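Local coordinates for protein molybdopterin molybdotransferase (Pyrococcus horikoshii, PDB 1UZ5) that probably inserts molybdenum from molybdate into adenylyl-molybdopterin, releasing AMP, in the last steps of molybdenum cofactor biosynthesis, with magnesium as cofactor, at residues 58-66 and 91-99; 180-188 and 243-254. One frame throughout, in Å; residues are numbered along the deposited sequence.

Contact 1 (58-66 and 91-99); sequences GYAVRAEDT and FKLGKGEAA
The carboxylate oxygen OD2 of D65 is gripped from two directions. The backbone N of G96 donates to OD2 of D65 at 2.8 Å with an N-H...O angle of 163°, coming from above the carboxylate plane, 64° out of it. A water also donates to OD2; the same water accepts from the backbone N of R62 and donates to O of E97, so it bridges the two segments where the strands have parted. The CG of D65 lies anti to its carbonyl carbon, which carries the carboxylate over the type II turn G94-E97, across the K95 side chain at about a right angle.

R62 reaches the residue just before the turn, L93. Its NH1 donates to O of L93 at 3.0 Å, with the oxygen only 6° out of the guanidinium plane; with the chain bent at chi3, the backbone N of K95 lies over one face of that group. NE of R62 and OD2 of D65 are 3.7 Å apart, a long charge pairing with no N-H aimed at the oxygen.

A60 and A99 form an antiparallel hydrogen-bonded pair (N of A60 to O of A99, 2.8 Å) joining strands 58-61 and 97-101, neighbours in the mixed sheet of the MoeA N-terminal region. V61 CG1 meets A98 CB at 4.0 Å. D65 holds the N-H of G96 in the turn and R62 the carbonyl of L93 ahead of it, so residues 62-65 bind this loop through polar side chains, whereas the strands pair mainly through backbone bonds, with the V61-A98 apolar contact beside them; the positive charge of R62 probably helps stabilise the D65 carboxylate.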
# COMPACT_ATOMS: atom_id res chain seq x y z
N GLY A 58 -11.92 37.38 17.82
CA GLY A 58 -12.40 38.70 17.49
C GLY A 58 -13.90 38.82 17.56
O GLY A 58 -14.55 38.24 18.43
N TYR A 59 -14.47 39.58 16.63
CA TYR A 59 -15.91 39.77 16.63
C TYR A 59 -16.59 39.39 15.33
O TYR A 59 -16.23 39.88 14.26
CB TYR A 59 -16.23 41.23 16.98
CG TYR A 59 -15.76 41.60 18.36
CD1 TYR A 59 -14.43 41.97 18.60
CD2 TYR A 59 -16.61 41.50 19.45
CE1 TYR A 59 -13.98 42.24 19.89
CE2 TYR A 59 -16.18 41.76 20.74
CZ TYR A 59 -14.86 42.13 20.95
OH TYR A 59 -14.45 42.37 22.24
N ALA A 60 -17.58 38.51 15.46
CA ALA A 60 -18.36 38.05 14.32
C ALA A 60 -19.33 39.17 14.02
O ALA A 60 -19.99 39.69 14.93
CB ALA A 60 -19.13 36.78 14.69
N VAL A 61 -19.43 39.53 12.75
CA VAL A 61 -20.33 40.61 12.34
C VAL A 61 -20.99 40.30 11.01
O VAL A 61 -20.63 39.34 10.33
CB VAL A 61 -19.56 41.94 12.13
CG1 VAL A 61 -18.75 42.29 13.37
CG2 VAL A 61 -18.63 41.82 10.91
N ARG A 62 -21.98 41.11 10.66
CA ARG A 62 -22.63 41.01 9.37
C ARG A 62 -21.80 42.04 8.61
O ARG A 62 -21.86 43.23 8.92
CB ARG A 62 -24.09 41.46 9.48
CG ARG A 62 -24.91 40.56 10.39
CD ARG A 62 -26.22 41.20 10.82
NE ARG A 62 -26.97 41.76 9.70
CZ ARG A 62 -28.29 41.66 9.56
NH1 ARG A 62 -29.01 41.02 10.47
NH2 ARG A 62 -28.89 42.20 8.51
N ALA A 63 -20.99 41.60 7.66
CA ALA A 63 -20.10 42.51 6.92
C ALA A 63 -20.77 43.80 6.44
O ALA A 63 -20.19 44.88 6.54
CB ALA A 63 -19.47 41.77 5.75
N GLU A 64 -21.98 43.68 5.91
CA GLU A 64 -22.74 44.82 5.41
C GLU A 64 -22.91 45.95 6.42
O GLU A 64 -22.98 47.12 6.04
CB GLU A 64 -24.12 44.35 4.95
CG GLU A 64 -24.96 43.74 6.07
CD GLU A 64 -26.09 42.88 5.57
OE1 GLU A 64 -26.97 43.41 4.86
OE2 GLU A 64 -26.10 41.67 5.88
N ASP A 65 -22.99 45.61 7.71
CA ASP A 65 -23.16 46.63 8.75
C ASP A 65 -21.91 47.49 8.93
O ASP A 65 -21.93 48.48 9.66
CB ASP A 65 -23.50 45.99 10.10
CG ASP A 65 -24.86 45.34 10.12
OD1 ASP A 65 -25.64 45.53 9.16
OD2 ASP A 65 -25.15 44.62 11.10
N THR A 66 -20.82 47.11 8.27
CA THR A 66 -19.57 47.85 8.41
C THR A 66 -19.14 48.60 7.14
O THR A 66 -18.07 49.20 7.11
CB THR A 66 -18.41 46.91 8.77
OG1 THR A 66 -18.03 46.17 7.60
CG2 THR A 66 -18.82 45.94 9.88
N PHE A 91 -28.15 31.80 18.86
CA PHE A 91 -28.70 33.13 18.60
C PHE A 91 -28.17 33.64 17.27
O PHE A 91 -27.22 33.09 16.72
CB PHE A 91 -28.32 34.08 19.74
CG PHE A 91 -26.86 34.37 19.83
CD1 PHE A 91 -26.32 35.50 19.20
CD2 PHE A 91 -26.00 33.51 20.51
CE1 PHE A 91 -24.95 35.76 19.25
CE2 PHE A 91 -24.63 33.76 20.57
CZ PHE A 91 -24.10 34.88 19.94
N LYS A 92 -28.79 34.69 16.75
CA LYS A 92 -28.38 35.27 15.47
C LYS A 92 -28.13 36.76 15.64
O LYS A 92 -28.61 37.37 16.59
CB LYS A 92 -29.46 35.03 14.42
CG LYS A 92 -30.79 35.67 14.75
CD LYS A 92 -31.84 35.31 13.71
CE LYS A 92 -33.16 36.01 13.98
NZ LYS A 92 -34.18 35.65 12.96
N LEU A 93 -27.38 37.35 14.72
CA LEU A 93 -27.07 38.77 14.79
C LEU A 93 -28.07 39.61 13.99
O LEU A 93 -28.39 39.29 12.86
CB LEU A 93 -25.67 39.04 14.24
CG LEU A 93 -24.47 38.32 14.86
CD1 LEU A 93 -23.22 38.69 14.09
CD2 LEU A 93 -24.33 38.69 16.32
N GLY A 94 -28.55 40.69 14.61
CA GLY A 94 -29.46 41.60 13.93
C GLY A 94 -28.60 42.73 13.40
O GLY A 94 -27.40 42.77 13.69
N LYS A 95 -29.17 43.66 12.64
CA LYS A 95 -28.35 44.76 12.12
C LYS A 95 -27.79 45.56 13.28
O LYS A 95 -28.49 45.86 14.24
CB LYS A 95 -29.17 45.67 11.19
CG LYS A 95 -30.15 46.59 11.90
CD LYS A 95 -30.80 47.56 10.91
CE LYS A 95 -29.76 48.46 10.24
NZ LYS A 95 -30.37 49.42 9.28
N GLY A 96 -26.50 45.90 13.20
CA GLY A 96 -25.87 46.66 14.25
C GLY A 96 -25.47 45.82 15.46
O GLY A 96 -25.23 46.35 16.53
N GLU A 97 -25.41 44.50 15.28
CA GLU A 97 -25.05 43.60 16.38
C GLU A 97 -23.86 42.72 16.06
O GLU A 97 -23.66 42.32 14.91
CB GLU A 97 -26.26 42.74 16.76
CG GLU A 97 -27.36 43.53 17.46
CD GLU A 97 -28.62 42.72 17.69
OE1 GLU A 97 -29.49 43.16 18.47
OE2 GLU A 97 -28.75 41.64 17.08
N ALA A 98 -23.06 42.42 17.08
CA ALA A 98 -21.87 41.60 16.93
C ALA A 98 -21.74 40.60 18.09
O ALA A 98 -22.46 40.67 19.07
CB ALA A 98 -20.63 42.48 16.89
N ALA A 99 -20.80 39.66 17.95
CA ALA A 99 -20.57 38.67 18.99
C ALA A 99 -19.09 38.38 19.12
O ALA A 99 -18.38 38.30 18.11
CB ALA A 99 -21.32 37.38 18.67
O HOH W 1 -23.05 43.27 12.38

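Contact 2 (180-188 and 243-254); sequences KPKVAVIST and AVNVGDVVVISG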
# COMPACT_ATOMS: atom_id res chain seq x y z
N LYS A 180 -7.18 -10.80 3.75
CA LYS A 180 -5.85 -11.15 3.27
C LYS A 180 -5.85 -12.45 2.48
O LYS A 180 -6.29 -13.48 2.98
CB LYS A 180 -4.88 -11.24 4.45
CG LYS A 180 -4.68 -9.92 5.18
CD LYS A 180 -3.77 -10.07 6.38
CE LYS A 180 -3.54 -8.73 7.06
NZ LYS A 180 -2.66 -8.86 8.25
N PRO A 181 -5.37 -12.41 1.23
CA PRO A 181 -5.31 -13.60 0.39
C PRO A 181 -4.38 -14.60 1.09
O PRO A 181 -3.25 -14.27 1.43
CB PRO A 181 -4.69 -13.08 -0.91
CG PRO A 181 -5.02 -11.62 -0.90
CD PRO A 181 -4.80 -11.25 0.53
N LYS A 182 -4.87 -15.82 1.32
CA LYS A 182 -4.07 -16.82 1.99
C LYS A 182 -3.18 -17.58 1.01
O LYS A 182 -3.65 -18.09 -0.01
CB LYS A 182 -4.96 -17.81 2.72
CG LYS A 182 -5.74 -17.22 3.87
CD LYS A 182 -6.58 -18.29 4.54
CE LYS A 182 -7.33 -17.74 5.75
NZ LYS A 182 -8.17 -18.78 6.40
N VAL A 183 -1.89 -17.64 1.32
CA VAL A 183 -0.95 -18.36 0.47
C VAL A 183 -0.27 -19.46 1.28
O VAL A 183 0.46 -19.18 2.23
CB VAL A 183 0.14 -17.43 -0.09
CG1 VAL A 183 1.09 -18.21 -0.99
CG2 VAL A 183 -0.51 -16.29 -0.86
N ALA A 184 -0.55 -20.71 0.93
CA ALA A 184 0.05 -21.86 1.62
C ALA A 184 1.43 -22.08 1.00
O ALA A 184 1.55 -22.24 -0.22
CB ALA A 184 -0.83 -23.10 1.43
N VAL A 185 2.45 -22.08 1.85
CA VAL A 185 3.83 -22.24 1.39
C VAL A 185 4.45 -23.56 1.81
O VAL A 185 4.34 -23.96 2.97
CB VAL A 185 4.71 -21.09 1.91
CG1 VAL A 185 6.16 -21.31 1.46
CG2 VAL A 185 4.17 -19.75 1.40
N ILE A 186 5.12 -24.21 0.86
CA ILE A 186 5.79 -25.49 1.10
C ILE A 186 7.25 -25.46 0.65
O ILE A 186 7.57 -24.89 -0.40
CB ILE A 186 5.07 -26.63 0.32
CG1 ILE A 186 3.67 -26.85 0.89
CG2 ILE A 186 5.91 -27.92 0.39
CD1 ILE A 186 2.78 -27.72 0.00
N SER A 187 8.13 -26.06 1.44
CA SER A 187 9.56 -26.16 1.09
C SER A 187 9.84 -27.64 0.81
O SER A 187 9.48 -28.50 1.61
CB SER A 187 10.45 -25.67 2.23
OG SER A 187 10.39 -24.26 2.36
N THR A 188 10.45 -27.94 -0.33
CA THR A 188 10.74 -29.34 -0.67
C THR A 188 12.23 -29.64 -0.81
O THR A 188 12.98 -28.87 -1.42
CB THR A 188 10.05 -29.75 -1.99
OG1 THR A 188 10.58 -28.99 -3.08
CG2 THR A 188 8.55 -29.52 -1.90
N ALA A 243 -2.23 -28.00 1.77
CA ALA A 243 -2.01 -26.62 1.36
C ALA A 243 -3.20 -26.10 0.56
O ALA A 243 -3.68 -24.99 0.79
CB ALA A 243 -0.73 -26.53 0.52
N VAL A 244 -3.66 -26.91 -0.39
CA VAL A 244 -4.79 -26.55 -1.24
C VAL A 244 -6.05 -26.25 -0.43
O VAL A 244 -6.88 -25.44 -0.83
CB VAL A 244 -5.10 -27.68 -2.26
CG1 VAL A 244 -6.40 -27.39 -2.99
CG2 VAL A 244 -3.96 -27.81 -3.25
N ASN A 245 -6.19 -26.91 0.72
CA ASN A 245 -7.35 -26.71 1.56
C ASN A 245 -7.29 -25.47 2.44
O ASN A 245 -8.32 -24.89 2.76
CB ASN A 245 -7.58 -27.94 2.45
CG ASN A 245 -8.60 -28.89 1.86
OD1 ASN A 245 -8.43 -29.40 0.75
ND2 ASN A 245 -9.68 -29.14 2.60
N VAL A 246 -6.09 -25.06 2.84
CA VAL A 246 -5.95 -23.89 3.70
C VAL A 246 -5.72 -22.58 2.97
O VAL A 246 -6.02 -21.51 3.50
CB VAL A 246 -4.80 -24.08 4.72
CG1 VAL A 246 -5.05 -25.31 5.56
CG2 VAL A 246 -3.47 -24.18 4.00
N GLY A 247 -5.20 -22.64 1.75
CA GLY A 247 -4.94 -21.40 1.04
C GLY A 247 -5.75 -21.14 -0.22
O GLY A 247 -6.49 -22.00 -0.70
N ASP A 248 -5.61 -19.92 -0.74
CA ASP A 248 -6.28 -19.51 -1.97
C ASP A 248 -5.26 -19.74 -3.07
O ASP A 248 -5.59 -19.84 -4.25
CB ASP A 248 -6.63 -18.02 -1.91
CG ASP A 248 -7.49 -17.67 -0.71
OD1 ASP A 248 -8.56 -18.30 -0.54
OD2 ASP A 248 -7.11 -16.75 0.04
N VAL A 249 -4.00 -19.81 -2.65
CA VAL A 249 -2.88 -20.02 -3.55
C VAL A 249 -1.84 -20.87 -2.84
O VAL A 249 -1.67 -20.77 -1.63
CB VAL A 249 -2.23 -18.67 -3.94
CG1 VAL A 249 -0.95 -18.91 -4.74
CG2 VAL A 249 -3.21 -17.83 -4.75
N VAL A 250 -1.16 -21.74 -3.60
CA VAL A 250 -0.13 -22.59 -3.03
C VAL A 250 1.19 -22.27 -3.72
O VAL A 250 1.23 -22.15 -4.95
CB VAL A 250 -0.46 -24.09 -3.21
CG1 VAL A 250 0.69 -24.96 -2.66
CG2 VAL A 250 -1.75 -24.43 -2.48
N VAL A 251 2.24 -22.08 -2.94
CA VAL A 251 3.55 -21.79 -3.52
C VAL A 251 4.54 -22.80 -2.96
O VAL A 251 4.64 -22.99 -1.74
CB VAL A 251 4.03 -20.36 -3.19
CG1 VAL A 251 5.41 -20.13 -3.79
CG2 VAL A 251 3.06 -19.34 -3.77
N ILE A 252 5.26 -23.45 -3.87
CA ILE A 252 6.23 -24.47 -3.50
C ILE A 252 7.60 -24.08 -4.03
O ILE A 252 7.73 -23.63 -5.17
CB ILE A 252 5.83 -25.83 -4.11
CG1 ILE A 252 4.38 -26.16 -3.74
CG2 ILE A 252 6.77 -26.93 -3.61
CD1 ILE A 252 3.76 -27.26 -4.56
N SER A 253 8.63 -24.23 -3.20
CA SER A 253 10.00 -23.94 -3.63
C SER A 253 10.84 -25.17 -3.32
O SER A 253 10.65 -25.83 -2.30
CB SER A 253 10.57 -22.72 -2.90
OG SER A 253 10.87 -23.02 -1.55
N GLY A 254 11.78 -25.48 -4.20
CA GLY A 254 12.62 -26.64 -3.98
C GLY A 254 13.35 -27.09 -5.23
O GLY A 254 14.08 -28.08 -5.21
O HOH W 2 -8.85 -14.98 1.88
O HOH W 3 9.18 -22.66 0.30
O HOH W 4 12.97 -30.53 -4.90
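Strands 182-188 and 249-253 run parallel, their axes 4.6 Å apart at closest approach and 24° from parallel, with V183 to S187 registered against V249 to S253. Representative bonds are N of A184 to O of V249 and N of V251 to O of A184, both 2.8 Å.

At the entry, D248 OD2 accepts from N of K182 at 2.7 Å on its anti side, 26° out of the carboxylate plane. O of K182 in turn takes N-H groups from both D248 and V249, so the link from helix 233-246 to strand 249-253 is held by side chain and backbone together.

V183 CG1 meets V251 CG2 at 3.6 Å on one face. On the other, A184 CB sits 3.6 Å from CB of A243, near the C-terminal end of helix 233-246, and I186 has its CG1 anti to the carbonyl carbon (chi1 -67°), bringing CD1 within 3.7 Å of A243 CB. T188 CG2 touches I252 CG2 at 3.6 Å. A water links O of I186 with the hydroxyls of S187 and S253; S187 OG also bonds D206.

Helix 208-219 covers the V183-V185 face and helix 233-246 the A184-I186 face, forming alpha/beta layers of the probable molybdopterin-binding domain, in which strand 222-229 flanks 182-188 on its other edge.

In the fold
Both segments of contact 1 precede those of contact 2 in the sequence, and the chain's centre lies between the two sites, whose own centres are 69 Å apart and nearest atoms about 48 Å apart. They share no sheet. Contact 1 belongs to the mixed sheet containing strands 58-61, 97-101 and 75-83, in the MoeA N-terminal region; contact 2 joins two inner strands of the sheet 222-229, 182-188, 249-253, 295-300, in the probable molybdopterin-binding domain. This separation, with a radius of gyration of 32 Å, fits an elongated, multidomain MoeA chain. A sulfate, probably from the crystallisation liquor, lies about 6 Å from the T188 side chain and may mark a pocket near contact 2.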